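Local coordinates for virulence protein vsdE (Salmonella enterica, PDB 5LQ6), which acts as a cysteine hydrolase, a Salmonella effector that suppresses host immune responses and contributes to bacterial virulence, at residues Ser163-Asn168 and Asp185-Ser190. The protein carries 4 engineered substitutions. Sequence-based numbering, arbitrary orientation.
Engineered in segment 163-168: Ser163 (natural residue Cys).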
loop_
_atom_site.group_PDB
_atom_site.type_symbol
_atom_site.label_atom_id
_atom_site.label_comp_id
_atom_site.label_asym_id
_atom_site.label_seq_id
_atom_site.Cartn_x
_atom_site.Cartn_y
_atom_site.Cartn_z
ATOM N N SER A 163 -10.841 -12.751 0.871
ATOM C CA SER A 163 -10.952 -11.697 1.812
ATOM C C SER A 163 -10.372 -10.391 1.211
ATOM O O SER A 163 -9.631 -10.426 0.246
ATOM C CB SER A 163 -10.215 -12.018 3.117
ATOM O OG SER A 163 -8.982 -12.635 2.835
ATOM N N ARG A 164 -10.691 -9.277 1.834
ATOM C CA ARG A 164 -10.155 -7.988 1.427
ATOM C C ARG A 164 -8.687 -7.969 1.791
ATOM O O ARG A 164 -8.304 -8.350 2.902
ATOM C CB ARG A 164 -10.855 -6.871 2.180
ATOM C CG ARG A 164 -10.086 -5.540 2.163
ATOM C CD ARG A 164 -10.492 -4.576 1.110
ATOM N NE ARG A 164 -9.611 -3.392 1.135
ATOM C CZ ARG A 164 -9.642 -2.410 2.040
ATOM N NH1 ARG A 164 -10.444 -2.458 3.109
ATOM N NH2 ARG A 164 -8.870 -1.354 1.878
ATOM N N HIS A 165 -7.863 -7.486 0.875
ATOM C CA HIS A 165 -6.440 -7.403 1.130
ATOM C C HIS A 165 -5.878 -6.198 0.421
ATOM O O HIS A 165 -6.115 -6.031 -0.777
ATOM C CB HIS A 165 -5.768 -8.650 0.637
ATOM C CG HIS A 165 -4.318 -8.744 0.961
ATOM N ND1 HIS A 165 -3.810 -8.591 2.225
ATOM C CD2 HIS A 165 -3.250 -9.020 0.169
ATOM C CE1 HIS A 165 -2.500 -8.794 2.202
ATOM N NE2 HIS A 165 -2.141 -9.042 0.972
ATOM N N ASP A 166 -5.089 -5.401 1.137
ATOM C CA ASP A 166 -4.325 -4.312 0.550
ATOM C C ASP A 166 -2.858 -4.687 0.436
ATOM O O ASP A 166 -2.328 -5.407 1.245
ATOM C CB ASP A 166 -4.406 -3.027 1.382
ATOM C CG ASP A 166 -5.675 -2.211 1.170
ATOM O OD1 ASP A 166 -6.643 -2.741 0.604
ATOM O OD2 ASP A 166 -5.680 -1.037 1.583
ATOM N N PHE A 167 -2.232 -4.181 -0.627
ATOM C CA PHE A 167 -0.817 -4.348 -0.890
ATOM C C PHE A 167 -0.354 -3.172 -1.754
ATOM O O PHE A 167 -1.088 -2.201 -1.907
ATOM C CB PHE A 167 -0.489 -5.730 -1.454
ATOM C CG PHE A 167 -1.282 -6.110 -2.687
ATOM C CD1 PHE A 167 -2.573 -6.539 -2.563
ATOM C CD2 PHE A 167 -0.735 -5.989 -3.961
ATOM C CE1 PHE A 167 -3.307 -6.909 -3.678
ATOM C CE2 PHE A 167 -1.474 -6.345 -5.075
ATOM C CZ PHE A 167 -2.757 -6.775 -4.931
ATOM N N ASN A 168 0.844 -3.219 -2.258
ATOM C CA ASN A 168 1.463 -2.075 -2.924
ATOM C C ASN A 168 1.981 -2.417 -4.300
ATOM O O ASN A 168 2.170 -3.576 -4.655
ATOM C CB ASN A 168 2.612 -1.483 -2.085
ATOM C CG ASN A 168 2.161 -1.008 -0.715
ATOM O OD1 ASN A 168 1.865 -1.803 0.170
ATOM N ND2 ASN A 168 2.101 0.304 -0.560
ATOM N N ASP A 185 4.054 -6.975 -1.244
ATOM C CA ASP A 185 3.082 -7.365 -0.203
ATOM C C ASP A 185 3.848 -7.501 1.080
ATOM O O ASP A 185 4.321 -8.611 1.403
ATOM C CB ASP A 185 2.273 -8.603 -0.593
ATOM C CG ASP A 185 1.115 -8.852 0.314
ATOM O OD1 ASP A 185 1.098 -8.293 1.422
ATOM O OD2 ASP A 185 0.187 -9.575 -0.102
ATOM N N SER A 186 3.964 -6.418 1.856
ATOM C CA SER A 186 4.754 -6.423 3.080
ATOM C C SER A 186 4.122 -7.298 4.146
ATOM O O SER A 186 4.817 -7.736 5.089
ATOM C CB SER A 186 4.988 -5.034 3.596
ATOM O OG SER A 186 3.753 -4.401 3.981
ATOM N N TRP A 187 2.841 -7.592 4.015
ATOM C CA TRP A 187 2.137 -8.531 4.915
ATOM C C TRP A 187 2.519 -9.973 4.682
ATOM O O TRP A 187 2.545 -10.812 5.615
ATOM C CB TRP A 187 0.635 -8.317 4.741
ATOM C CG TRP A 187 -0.256 -9.232 5.481
ATOM C CD1 TRP A 187 -0.729 -9.025 6.735
ATOM C CD2 TRP A 187 -0.763 -10.466 5.038
ATOM N NE1 TRP A 187 -1.515 -10.089 7.108
ATOM C CE2 TRP A 187 -1.592 -10.971 6.067
ATOM C CE3 TRP A 187 -0.667 -11.177 3.847
ATOM C CZ2 TRP A 187 -2.270 -12.193 5.942
ATOM C CZ3 TRP A 187 -1.371 -12.420 3.725
ATOM C CH2 TRP A 187 -2.122 -12.898 4.780
ATOM N N LYS A 188 2.773 -10.337 3.428
ATOM C CA LYS A 188 3.019 -11.718 3.022
ATOM C C LYS A 188 4.514 -11.971 3.164
ATOM O O LYS A 188 5.264 -11.893 2.181
ATOM C CB LYS A 188 2.525 -11.948 1.573
ATOM C CG LYS A 188 2.609 -13.394 1.059
ATOM C CD LYS A 188 1.520 -14.324 1.560
ATOM C CE LYS A 188 1.645 -15.662 0.872
ATOM N NZ LYS A 188 0.639 -16.676 1.314
ATOM N N THR A 189 4.950 -12.267 4.388
ATOM C CA THR A 189 6.364 -12.268 4.680
ATOM C C THR A 189 7.090 -13.444 4.024
ATOM O O THR A 189 8.299 -13.367 3.871
ATOM C CB THR A 189 6.618 -12.267 6.167
ATOM O OG1 THR A 189 5.888 -13.359 6.704
ATOM C CG2 THR A 189 6.185 -10.953 6.808
ATOM N N SER A 190 6.369 -14.441 3.546
ATOM C CA SER A 190 6.985 -15.529 2.789
ATOM C C SER A 190 7.438 -15.072 1.403
ATOM O O SER A 190 8.294 -15.710 0.776
ATOM C CB SER A 190 6.035 -16.688 2.630
ATOM O OG SER A 190 4.813 -16.351 1.970
HETATM O O HOH W 1 0.233 -5.829 2.197
HETATM O O HOH W 2 2.345 -4.090 1.665
#
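The backbones come closest at Phe167 and Asp185, CA atoms 5.0 Å apart, where strand 163-172 passes the type I turn Asp185-Lys188 that follows the neighbouring antiparallel strand 180-184. The imidazole of His165 and the carboxylate of Asp185 approach from opposite directions. His165 NE2 donates to Asp185 OD2 over 2.6 Å, nearly straight; the oxygen lies in the imidazole plane, whereas the nitrogen meets its syn side 23° out of the carboxylate plane. With CG set anti to the backbone N (chi1 -169°), Asp185 directs its carboxylate back at the strand, where Phe167 CB packs 3.9 Å from Asp185 CG. Asp185 OD1 accepts a hydrogen bond from a water oxygen 2.7 Å away that also donates to Asp166 O, plus weak bonds from the turn amides of Trp187 and Lys188; with the His165 bond, these probably restrain rotation of the carboxylate. His165 turns its CE1 edge to one face of the Trp187 indole, toward its rim, in an offset edge-to-face pair, planes 65° apart, with His165 CE1 3.4 Å from Trp187 CE3. Tyr155 stacks on His165 too, and Cys76, on helix 76-89, touches it. A histidine oriented by a carboxylate beside a helix-borne cysteine is consistent with the Cys-His-Asp catalytic triad of papain-like (clan CA) cysteine hydrolases.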